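Local atomic coordinates of Lmo0305 protein (Listeria monocytogenes, PDB entry 3PJ0), a protein that is of unknown function but belongs to the aminotransferase-like superfamily of pyridoxal-phosphate proteins and carries that cofactor covalently bound. Residues 59-64 / 217-222; 92-97 / 140-145; 171-176 / 198-203; 293-298 / 329-334. One frame throughout, in Å; residues are numbered along the deposited sequence.

Contact 1 (59-64 / 217-222)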
# COMPACT_ATOMS: atom_id res chain seq x y z
N LYS A 59 -5.14 4.41 21.58
CA LYS A 59 -5.75 4.97 22.80
C LYS A 59 -7.26 5.28 22.60
O LYS A 59 -8.09 4.99 23.47
CB LYS A 59 -4.99 6.21 23.24
CG LYS A 59 -5.50 6.86 24.51
CD LYS A 59 -4.58 7.97 24.93
CE LYS A 59 -4.97 8.56 26.26
NZ LYS A 59 -4.06 9.70 26.60
N ILE A 60 -7.61 5.85 21.44
CA ILE A 60 -9.02 6.14 21.10
C ILE A 60 -9.88 4.86 21.02
O ILE A 60 -11.04 4.85 21.42
CB ILE A 60 -9.10 6.93 19.77
CG1 ILE A 60 -8.70 8.39 20.01
CG2 ILE A 60 -10.50 6.88 19.21
CD1 ILE A 60 -8.32 9.13 18.73
N LEU A 61 -9.29 3.78 20.55
CA LEU A 61 -9.98 2.50 20.48
C LEU A 61 -9.86 1.64 21.72
O LEU A 61 -10.48 0.56 21.81
CB LEU A 61 -9.48 1.72 19.27
CG LEU A 61 -9.57 2.43 17.91
CD1 LEU A 61 -8.97 1.54 16.83
CD2 LEU A 61 -11.04 2.79 17.62
N GLY A 62 -9.11 2.12 22.72
CA GLY A 62 -8.93 1.38 23.99
C GLY A 62 -8.17 0.07 23.87
O GLY A 62 -8.42 -0.87 24.62
N LYS A 63 -7.22 0.01 22.95
CA LYS A 63 -6.42 -1.19 22.73
C LYS A 63 -4.95 -0.91 23.09
O LYS A 63 -4.51 0.25 23.11
CB LYS A 63 -6.55 -1.68 21.28
CG LYS A 63 -7.95 -2.07 20.84
CD LYS A 63 -8.52 -3.14 21.75
CE LYS A 63 -9.98 -3.49 21.41
NZ LYS A 63 -10.43 -4.58 22.37
N GLN A 64 -4.21 -1.97 23.38
CA GLN A 64 -2.80 -1.83 23.77
C GLN A 64 -1.93 -1.23 22.67
O GLN A 64 -1.06 -0.40 22.94
CB GLN A 64 -2.21 -3.19 24.18
CG GLN A 64 -2.81 -3.87 25.42
CD GLN A 64 -2.04 -5.13 25.83
OE1 GLN A 64 -1.40 -5.79 24.99
NE2 GLN A 64 -2.09 -5.47 27.13
N ILE A 217 -6.19 1.33 10.24
CA ILE A 217 -5.53 0.96 11.48
C ILE A 217 -6.12 -0.37 11.90
O ILE A 217 -7.34 -0.57 11.82
CB ILE A 217 -5.78 1.98 12.64
CG1 ILE A 217 -4.81 3.14 12.56
CG2 ILE A 217 -5.60 1.30 14.04
CD1 ILE A 217 -3.42 2.87 13.16
N LEU A 218 -5.25 -1.28 12.32
CA LEU A 218 -5.65 -2.55 12.94
C LEU A 218 -5.12 -2.45 14.37
O LEU A 218 -3.92 -2.18 14.59
CB LEU A 218 -5.04 -3.74 12.25
CG LEU A 218 -5.35 -5.13 12.79
CD1 LEU A 218 -6.83 -5.51 12.60
CD2 LEU A 218 -4.42 -6.20 12.12
N ALA A 219 -6.00 -2.68 15.34
CA ALA A 219 -5.63 -2.58 16.75
C ALA A 219 -6.06 -3.80 17.59
O ALA A 219 -7.05 -4.50 17.31
CB ALA A 219 -6.24 -1.27 17.36
N GLY A 220 -5.30 -4.02 18.67
CA GLY A 220 -5.58 -5.11 19.61
C GLY A 220 -4.45 -5.25 20.60
O GLY A 220 -3.75 -4.29 20.87
N ASN A 221 -4.28 -6.44 21.16
CA ASN A 221 -3.21 -6.66 22.12
C ASN A 221 -1.86 -6.55 21.43
O ASN A 221 -1.76 -6.78 20.20
CB ASN A 221 -3.32 -8.04 22.77
CG ASN A 221 -4.46 -8.13 23.77
OD1 ASN A 221 -5.06 -7.12 24.17
ND2 ASN A 221 -4.74 -9.35 24.21
N ASP A 222 -0.84 -6.19 22.22
CA ASP A 222 0.55 -6.10 21.77
C ASP A 222 1.00 -7.32 20.96
O ASP A 222 1.52 -7.20 19.84
CB ASP A 222 1.50 -5.97 22.97
CG ASP A 222 1.52 -4.59 23.58
OD1 ASP A 222 1.09 -3.61 22.93
OD2 ASP A 222 2.04 -4.46 24.72
O HOH W 1 -5.79 -4.53 23.61

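Contact 2 (92-97 / 140-145)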
# COMPACT_ATOMS: atom_id res chain seq x y z
N VAL A 92 -13.85 -19.48 9.62
CA VAL A 92 -14.34 -18.23 10.26
C VAL A 92 -15.81 -18.07 9.90
O VAL A 92 -16.31 -18.81 9.04
CB VAL A 92 -13.56 -16.98 9.85
CG1 VAL A 92 -12.09 -17.14 10.19
CG2 VAL A 92 -13.72 -16.67 8.35
N ALA A 93 -16.50 -17.11 10.52
CA ALA A 93 -17.89 -16.89 10.21
C ALA A 93 -18.22 -15.41 10.12
O ALA A 93 -17.73 -14.60 10.91
CB ALA A 93 -18.83 -17.60 11.25
N TYR A 94 -19.01 -15.06 9.13
CA TYR A 94 -19.44 -13.69 8.96
C TYR A 94 -20.66 -13.56 8.04
O TYR A 94 -21.11 -14.54 7.45
CB TYR A 94 -18.29 -12.83 8.47
CG TYR A 94 -17.54 -13.27 7.20
CD1 TYR A 94 -18.19 -13.72 6.06
CD2 TYR A 94 -16.13 -13.14 7.13
CE1 TYR A 94 -17.47 -14.06 4.89
CE2 TYR A 94 -15.42 -13.45 5.98
CZ TYR A 94 -16.08 -13.91 4.87
OH TYR A 94 -15.32 -14.22 3.74
N HIS A 95 -21.19 -12.34 7.93
CA HIS A 95 -22.34 -12.08 7.09
C HIS A 95 -22.00 -12.43 5.62
O HIS A 95 -20.87 -12.21 5.18
CB HIS A 95 -22.73 -10.60 7.21
CG HIS A 95 -24.04 -10.25 6.55
ND1 HIS A 95 -24.14 -9.95 5.22
CD2 HIS A 95 -25.29 -10.14 7.06
CE1 HIS A 95 -25.41 -9.69 4.92
NE2 HIS A 95 -26.13 -9.80 6.02
N PRO A 96 -22.97 -12.96 4.85
CA PRO A 96 -22.75 -13.29 3.43
C PRO A 96 -22.14 -12.15 2.54
O PRO A 96 -21.45 -12.42 1.55
CB PRO A 96 -24.17 -13.60 2.93
CG PRO A 96 -24.86 -14.12 4.11
CD PRO A 96 -24.33 -13.32 5.27
N LEU A 97 -22.40 -10.90 2.92
CA LEU A 97 -21.95 -9.75 2.15
C LEU A 97 -20.77 -9.05 2.81
O LEU A 97 -20.51 -7.85 2.54
CB LEU A 97 -23.11 -8.77 1.90
CG LEU A 97 -24.34 -9.37 1.22
CD1 LEU A 97 -25.39 -8.31 0.83
CD2 LEU A 97 -23.90 -10.15 -0.00
N SER A 140 -12.84 -17.53 14.55
CA SER A 140 -13.38 -16.21 14.77
C SER A 140 -14.69 -15.94 14.03
O SER A 140 -15.07 -16.64 13.06
CB SER A 140 -12.37 -15.14 14.34
OG SER A 140 -12.29 -15.13 12.94
N VAL A 141 -15.38 -14.93 14.54
CA VAL A 141 -16.57 -14.35 13.94
C VAL A 141 -16.16 -12.92 13.67
O VAL A 141 -15.49 -12.26 14.50
CB VAL A 141 -17.79 -14.41 14.90
CG1 VAL A 141 -18.95 -13.54 14.41
CG2 VAL A 141 -18.25 -15.85 15.06
N LEU A 142 -16.57 -12.42 12.52
CA LEU A 142 -16.31 -11.04 12.12
C LEU A 142 -17.65 -10.35 12.04
O LEU A 142 -18.59 -10.91 11.48
CB LEU A 142 -15.59 -10.99 10.77
CG LEU A 142 -15.35 -9.61 10.11
CD1 LEU A 142 -14.15 -9.72 9.13
CD2 LEU A 142 -16.58 -9.03 9.38
N ILE A 143 -17.74 -9.17 12.65
CA ILE A 143 -18.96 -8.35 12.67
C ILE A 143 -18.64 -7.00 12.01
O ILE A 143 -17.62 -6.38 12.29
CB ILE A 143 -19.42 -8.08 14.13
CG1 ILE A 143 -19.62 -9.38 14.90
CG2 ILE A 143 -20.60 -7.14 14.16
CD1 ILE A 143 -20.69 -10.33 14.32
N GLU A 144 -19.51 -6.55 11.12
CA GLU A 144 -19.34 -5.25 10.43
C GLU A 144 -20.41 -4.28 10.97
O GLU A 144 -21.60 -4.52 10.80
CB GLU A 144 -19.51 -5.44 8.92
CG GLU A 144 -19.28 -4.19 8.10
CD GLU A 144 -19.67 -4.35 6.63
OE1 GLU A 144 -19.30 -5.38 5.99
OE2 GLU A 144 -20.34 -3.43 6.14
N LEU A 145 -19.97 -3.22 11.66
CA LEU A 145 -20.86 -2.21 12.25
C LEU A 145 -20.68 -0.89 11.49
O LEU A 145 -19.60 -0.30 11.52
CB LEU A 145 -20.54 -1.98 13.73
CG LEU A 145 -20.57 -3.15 14.67
CD1 LEU A 145 -20.09 -2.80 16.08
CD2 LEU A 145 -21.98 -3.75 14.74
O HOH W 2 -20.26 -10.05 9.58
O HOH W 3 -19.25 -5.48 3.33

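Contact 3 (171-176 / 198-203)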
# COMPACT_ATOMS: atom_id res chain seq x y z
N GLY A 171 -14.74 -19.62 23.33
CA GLY A 171 -13.36 -19.47 22.85
C GLY A 171 -13.26 -19.05 21.39
O GLY A 171 -12.31 -19.44 20.70
N ILE A 172 -14.24 -18.28 20.92
CA ILE A 172 -14.28 -17.74 19.55
C ILE A 172 -13.78 -16.28 19.59
O ILE A 172 -14.34 -15.47 20.33
CB ILE A 172 -15.71 -17.77 18.94
CG1 ILE A 172 -16.24 -19.20 18.84
CG2 ILE A 172 -15.69 -17.12 17.55
CD1 ILE A 172 -17.71 -19.30 18.60
N SER A 173 -12.76 -15.95 18.81
CA SER A 173 -12.25 -14.57 18.74
C SER A 173 -13.28 -13.72 18.00
O SER A 173 -13.95 -14.23 17.10
CB SER A 173 -10.91 -14.49 18.01
OG SER A 173 -9.89 -15.25 18.65
N LEU A 174 -13.43 -12.46 18.40
CA LEU A 174 -14.43 -11.58 17.80
C LEU A 174 -13.66 -10.41 17.21
O LEU A 174 -12.89 -9.75 17.94
CB LEU A 174 -15.46 -11.10 18.83
CG LEU A 174 -16.80 -10.54 18.28
CD1 LEU A 174 -17.61 -11.61 17.54
CD2 LEU A 174 -17.66 -9.90 19.41
N HIS A 175 -13.83 -10.19 15.90
CA HIS A 175 -13.16 -9.14 15.14
C HIS A 175 -14.15 -8.13 14.57
O HIS A 175 -15.15 -8.52 13.95
CB HIS A 175 -12.36 -9.73 13.94
CG HIS A 175 -11.77 -8.66 13.07
ND1 HIS A 175 -10.62 -7.98 13.42
CD2 HIS A 175 -12.18 -8.12 11.90
CE1 HIS A 175 -10.35 -7.08 12.49
NE2 HIS A 175 -11.29 -7.13 11.57
N LEU A 176 -13.85 -6.84 14.76
CA LEU A 176 -14.69 -5.76 14.27
C LEU A 176 -14.22 -5.16 12.96
O LEU A 176 -13.12 -4.65 12.88
CB LEU A 176 -14.78 -4.62 15.31
CG LEU A 176 -15.51 -3.31 14.91
CD1 LEU A 176 -16.94 -3.62 14.48
CD2 LEU A 176 -15.50 -2.29 16.06
N LEU A 198 -15.71 -4.88 23.20
CA LEU A 198 -16.39 -6.16 23.08
C LEU A 198 -15.67 -7.10 22.10
O LEU A 198 -16.09 -8.25 21.93
CB LEU A 198 -17.83 -5.94 22.60
CG LEU A 198 -18.76 -5.12 23.48
CD1 LEU A 198 -20.12 -4.98 22.75
CD2 LEU A 198 -18.91 -5.79 24.82
N PHE A 199 -14.59 -6.61 21.48
CA PHE A 199 -13.88 -7.32 20.42
C PHE A 199 -12.43 -7.57 20.77
O PHE A 199 -11.82 -6.81 21.49
CB PHE A 199 -13.92 -6.46 19.13
CG PHE A 199 -15.29 -6.32 18.54
CD1 PHE A 199 -15.74 -7.26 17.62
CD2 PHE A 199 -16.12 -5.28 18.91
CE1 PHE A 199 -17.03 -7.16 17.07
CE2 PHE A 199 -17.42 -5.17 18.37
CZ PHE A 199 -17.86 -6.11 17.44
N ASP A 200 -11.91 -8.66 20.25
CA ASP A 200 -10.50 -8.98 20.38
C ASP A 200 -9.64 -8.08 19.49
O ASP A 200 -8.53 -7.72 19.86
CB ASP A 200 -10.28 -10.43 19.97
CG ASP A 200 -10.84 -11.37 20.96
OD1 ASP A 200 -10.24 -11.46 22.05
OD2 ASP A 200 -11.88 -12.00 20.70
N SER A 201 -10.09 -7.82 18.28
CA SER A 201 -9.35 -6.98 17.35
C SER A 201 -10.31 -6.10 16.57
O SER A 201 -11.51 -6.38 16.47
CB SER A 201 -8.46 -7.83 16.41
OG SER A 201 -9.23 -8.80 15.70
N VAL A 202 -9.78 -5.01 16.03
CA VAL A 202 -10.59 -4.07 15.26
C VAL A 202 -9.80 -3.41 14.14
O VAL A 202 -8.63 -3.05 14.29
CB VAL A 202 -11.20 -2.98 16.16
CG1 VAL A 202 -10.14 -2.38 17.11
CG2 VAL A 202 -11.94 -1.86 15.32
N TYR A 203 -10.50 -3.20 13.03
CA TYR A 203 -10.03 -2.48 11.88
C TYR A 203 -10.89 -1.24 11.70
O TYR A 203 -12.11 -1.33 11.79
CB TYR A 203 -10.14 -3.35 10.63
CG TYR A 203 -10.50 -2.56 9.39
CD1 TYR A 203 -9.64 -1.58 8.89
CD2 TYR A 203 -11.71 -2.77 8.74
CE1 TYR A 203 -10.00 -0.80 7.79
CE2 TYR A 203 -12.05 -2.05 7.60
CZ TYR A 203 -11.20 -1.06 7.13
OH TYR A 203 -11.56 -0.32 6.00
O HOH W 4 -13.10 -14.01 22.27

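Contact 4 (293-298 / 329-334)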
# COMPACT_ATOMS: atom_id res chain seq x y z
N HIS A 293 -29.89 3.32 2.23
CA HIS A 293 -30.20 3.00 0.84
C HIS A 293 -31.61 3.50 0.54
O HIS A 293 -32.47 3.44 1.38
CB HIS A 293 -30.12 1.49 0.67
CG HIS A 293 -28.72 0.98 0.66
ND1 HIS A 293 -28.40 -0.35 0.45
CD2 HIS A 293 -27.55 1.63 0.81
CE1 HIS A 293 -27.09 -0.48 0.50
NE2 HIS A 293 -26.55 0.71 0.68
N VAL A 294 -31.83 3.99 -0.68
CA VAL A 294 -33.14 4.52 -1.13
C VAL A 294 -33.66 3.56 -2.20
O VAL A 294 -32.96 3.26 -3.15
CB VAL A 294 -32.96 5.93 -1.75
CG1 VAL A 294 -34.26 6.51 -2.26
CG2 VAL A 294 -32.29 6.89 -0.70
N TYR A 295 -34.88 3.08 -2.02
CA TYR A 295 -35.49 2.10 -2.90
C TYR A 295 -36.69 2.70 -3.57
O TYR A 295 -37.47 3.41 -2.93
CB TYR A 295 -35.93 0.87 -2.10
CG TYR A 295 -34.87 -0.17 -1.87
CD1 TYR A 295 -33.84 0.03 -0.94
CD2 TYR A 295 -34.91 -1.38 -2.57
CE1 TYR A 295 -32.86 -0.94 -0.73
CE2 TYR A 295 -33.94 -2.37 -2.36
CZ TYR A 295 -32.92 -2.14 -1.43
OH TYR A 295 -31.95 -3.11 -1.22
N PHE A 296 -36.87 2.36 -4.84
CA PHE A 296 -37.96 2.86 -5.64
C PHE A 296 -38.81 1.74 -6.18
O PHE A 296 -38.30 0.65 -6.46
CB PHE A 296 -37.41 3.61 -6.84
CG PHE A 296 -36.64 4.84 -6.51
CD1 PHE A 296 -35.29 4.76 -6.23
CD2 PHE A 296 -37.27 6.08 -6.51
CE1 PHE A 296 -34.57 5.89 -5.93
CE2 PHE A 296 -36.57 7.23 -6.20
CZ PHE A 296 -35.22 7.15 -5.91
N GLU A 297 -40.11 2.03 -6.34
CA GLU A 297 -41.06 1.08 -6.91
C GLU A 297 -41.21 1.28 -8.42
O GLU A 297 -42.33 1.27 -8.97
CB GLU A 297 -42.44 1.21 -6.24
CG GLU A 297 -42.46 0.81 -4.78
CD GLU A 297 -43.82 1.08 -4.14
OE1 GLU A 297 -44.82 1.22 -4.88
OE2 GLU A 297 -43.90 1.16 -2.89
N ASN A 298 -40.06 1.47 -9.07
CA ASN A 298 -39.97 1.61 -10.53
C ASN A 298 -38.64 1.09 -10.98
O ASN A 298 -37.70 0.98 -10.19
CB ASN A 298 -40.16 3.05 -10.96
CG ASN A 298 -41.61 3.49 -10.87
OD1 ASN A 298 -42.45 3.08 -11.69
ND2 ASN A 298 -41.92 4.32 -9.88
N VAL A 329 -37.94 -2.59 -9.54
CA VAL A 329 -37.40 -2.02 -8.31
C VAL A 329 -35.91 -1.74 -8.49
O VAL A 329 -35.17 -2.56 -9.03
CB VAL A 329 -37.62 -2.94 -7.08
CG1 VAL A 329 -36.94 -2.39 -5.86
CG2 VAL A 329 -39.10 -3.15 -6.81
N CYS A 330 -35.48 -0.55 -8.05
CA CYS A 330 -34.07 -0.19 -8.08
C CYS A 330 -33.72 0.57 -6.80
O CYS A 330 -34.63 1.02 -6.06
CB CYS A 330 -33.72 0.64 -9.31
SG CYS A 330 -34.58 2.24 -9.37
N ALA A 331 -32.42 0.75 -6.57
CA ALA A 331 -31.96 1.44 -5.37
C ALA A 331 -30.59 2.10 -5.54
O ALA A 331 -29.87 1.80 -6.48
CB ALA A 331 -31.90 0.42 -4.18
N PHE A 332 -30.24 2.96 -4.58
CA PHE A 332 -28.91 3.56 -4.51
C PHE A 332 -28.59 3.90 -3.08
O PHE A 332 -29.47 3.89 -2.22
CB PHE A 332 -28.73 4.80 -5.39
CG PHE A 332 -29.52 5.99 -4.94
CD1 PHE A 332 -29.00 6.86 -4.02
CD2 PHE A 332 -30.78 6.24 -5.45
CE1 PHE A 332 -29.75 7.97 -3.60
CE2 PHE A 332 -31.48 7.36 -5.06
CZ PHE A 332 -30.98 8.20 -4.12
N GLU A 333 -27.31 4.11 -2.83
CA GLU A 333 -26.82 4.43 -1.51
C GLU A 333 -26.47 5.91 -1.34
O GLU A 333 -25.90 6.54 -2.25
CB GLU A 333 -25.56 3.59 -1.26
CG GLU A 333 -24.75 3.92 -0.06
CD GLU A 333 -23.62 2.94 0.11
OE1 GLU A 333 -23.90 1.82 0.56
OE2 GLU A 333 -22.47 3.28 -0.29
N VAL A 334 -26.76 6.45 -0.15
CA VAL A 334 -26.35 7.79 0.25
C VAL A 334 -25.51 7.72 1.51
O VAL A 334 -25.90 7.01 2.47
CB VAL A 334 -27.56 8.69 0.65
CG1 VAL A 334 -27.06 10.13 0.93
CG2 VAL A 334 -28.66 8.67 -0.39

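Contact 1 (59-64 / 217-222)
Gln64 hands its side-chain carbonyl to the backbone of Asp222. Gln64 OE1 lies 2.9 Å from Asp222 N, and the N-H points almost straight at it (173° at the hydrogen) in the carbonyl plane. The Gln64 side chain is extended beyond CG, with CG anti to the carbonyl carbon (chi1 -64°), which carries the amide across to the other segment. A water strengthens the link. It accepts from Gln64 N at 3.0 Å and donates to Asn221 OD1 at 2.7 Å. Asn221 stands at the N-cap position of helix 222-234. Lys63 lies further in, with CB 3.7 Å from Gly220 N. Its side chain bends at chi2 (-57°), and the amine goes off to the carbonyl oxygens of Cys196 and Phe199. Leu61 CD1 packs on Ala219 CB at 4.0 Å and more loosely on Ile217 CG2.

Strand 216-220 is the antiparallel strand of the mixed seven-stranded sheet in the large domain of the fold-type I (aminotransferase-like) fold. It lies next to strand 65-69, outermost in this chain. Residues 59-64 join helix 48-61 to strand 65-69. Gly62 makes the turn with positive phi, in a Schellman motif that ends the helix. Leu61 also meets Val202 and Val204 of strand 201-205, and Leu181 and Trp182. Beyond Gln64, Ser65 pairs with Gly220 through the backbone, and its OG binds Asp222 OD1 in one of the two conformers of that aspartate.

Contact 2 (92-97 / 140-145)
Val92 lays CG1 against Ser140 OG, 3.4 Å away. The hydroxyl is there because it stands between the backbone N and the carbonyl carbon of its own residue (chi1 72°). Ala93 and Val141 meet on the other face of the sheet, where Ala93 CB lies 4.2 Å from Val141 CG2. Tyr94 CB touches Leu142 CB at 4.0 Å, and that leucine carbon sits at the edge of the tyrosine ring. The ring runs on past it, and Tyr94 OH binds Glu101. Two backbone bonds tie the strands. Ala93 N gives to Ser140 O at 3.0 Å in a bent hydrogen bond (142° at the hydrogen). Leu142 N gives to Ala93 O at 2.9 Å. Beyond Tyr94 the segments are joined through waters. One accepts from His95 N and donates to Leu142 O at 2.7 Å. Another donates to both Leu97 O and Glu144 OE1, while OE2 of Glu144 accepts from Arg148 N. His95 ND1 accepts from Leu97 N at 3.0 Å, with the donor tilted 21° out of the ring plane. Strand 91-94 lies between strands 140-144 and 115-118, and helix 72-87 packs on Ser140 and Leu142 through Leu80. Parallel strands backed by helices in this way are typical of the central alpha/beta sheet in the large domain of aminotransferase-like, fold-type I proteins.

Contact 3 (171-176 / 198-203)
A beta-alpha-beta crossover sets strand 173-178 beside strand 201-205, parallel neighbours in the central sheet. Asp200 grips the first strand twice. Its OD2 accepts from Leu174 N at 2.8 Å through the anti lone pair, and its backbone N gives to Leu174 O at 2.7 Å. A water that donates to OD2 and to Ile172 O adds to this grip. Further along, Leu176 N binds Ser201 O at 2.9 Å and Tyr203 N binds Leu176 O at 3.0 Å. On one face, His175 ND1 and Ser201 OG share a hydrogen bond of 2.8 Å, with the hydroxyl near the ring plane. The imidazole reaches it with CG anti to the backbone N (chi1 175°). On the other face, Leu176 CB sits over the centre of the Phe199 ring, a CH-pi contact 3.6 Å from the centroid. Leu176 CD2 lies beside Val202 CG2 at 3.7 Å, the two side chains pointing the same way. Helix 72-87 covers the histidine face: His175 NE2 is hydrogen-bonded to Gln76 OE1, and Trp83 NE1 binds Ser201 OG. Helix 157-170 meets Leu174 through Cys167, and strands 140-144 and 216-220 flank the pair.

Contact 4 (293-298 / 329-334)
His293 turns its ring toward Glu333 with CG anti to the carbonyl carbon (chi1 -74°), and Glu333 meets it with an extended side chain whose CG lies opposite its backbone N (chi1 170°). His293 NE2 gives a hydrogen bond of 2.9 Å to Glu333 OE1, which lies in the ring plane. The donor reaches OE1 on its anti side, 17° out of the carboxylate plane. On the same face of the sheet, Ala331 CB sits over the centre of the Tyr295 ring, 3.6 Å from the centroid. Val329 CG1 lies at the edge of that ring, 4.0 Å from Tyr295 CD2. The face of Val294, Phe296, Cys330 and Phe332 is apolar. Val294 CB rests over the Phe332 ring, offset toward its rim. Phe296 CE1 lies 3.5 Å from Phe332 CE2, which is at the edge of the Phe296 ring. Cys330 SG approaches the Phe296 ring obliquely, 5.1 Å from its centroid. Ile303 of helix 300-314 and Phe274 of helix 260-275 cover this side. The strands are antiparallel, in a four-stranded sheet of the C-terminal part. Val294 and Phe332 exchange backbone bonds in both directions; Phe296 N gives to Cys330 O at 2.9 Å, while the return bond is weak. Glu333 OE1 also forms a salt bridge with Arg148 NE. Two donors thus meet at OE1, which probably restrains the rotation of the carboxylate.

From the N terminus, contact 1 opens at the end of helix 48-61 and closes only at strand 216-220, a loop of about 150 residues. Contacts 2 and 3 both nest within it, in series: 92-97 closes with 140-145, then 171-176 with 198-203. None of these loops cross. The three contacts lie across one sheet. Strand 140-144 pairs with 173-178 to join contacts 2 and 3, and 201-205 pairs with 216-220 to join contacts 3 and 1. Contact 4 follows later and closes a short loop in the separate antiparallel sheet. It touches none of the others, but Arg148 bonds to Glu144 of contact 2 and Glu333 of contact 4, bridging the two sheets.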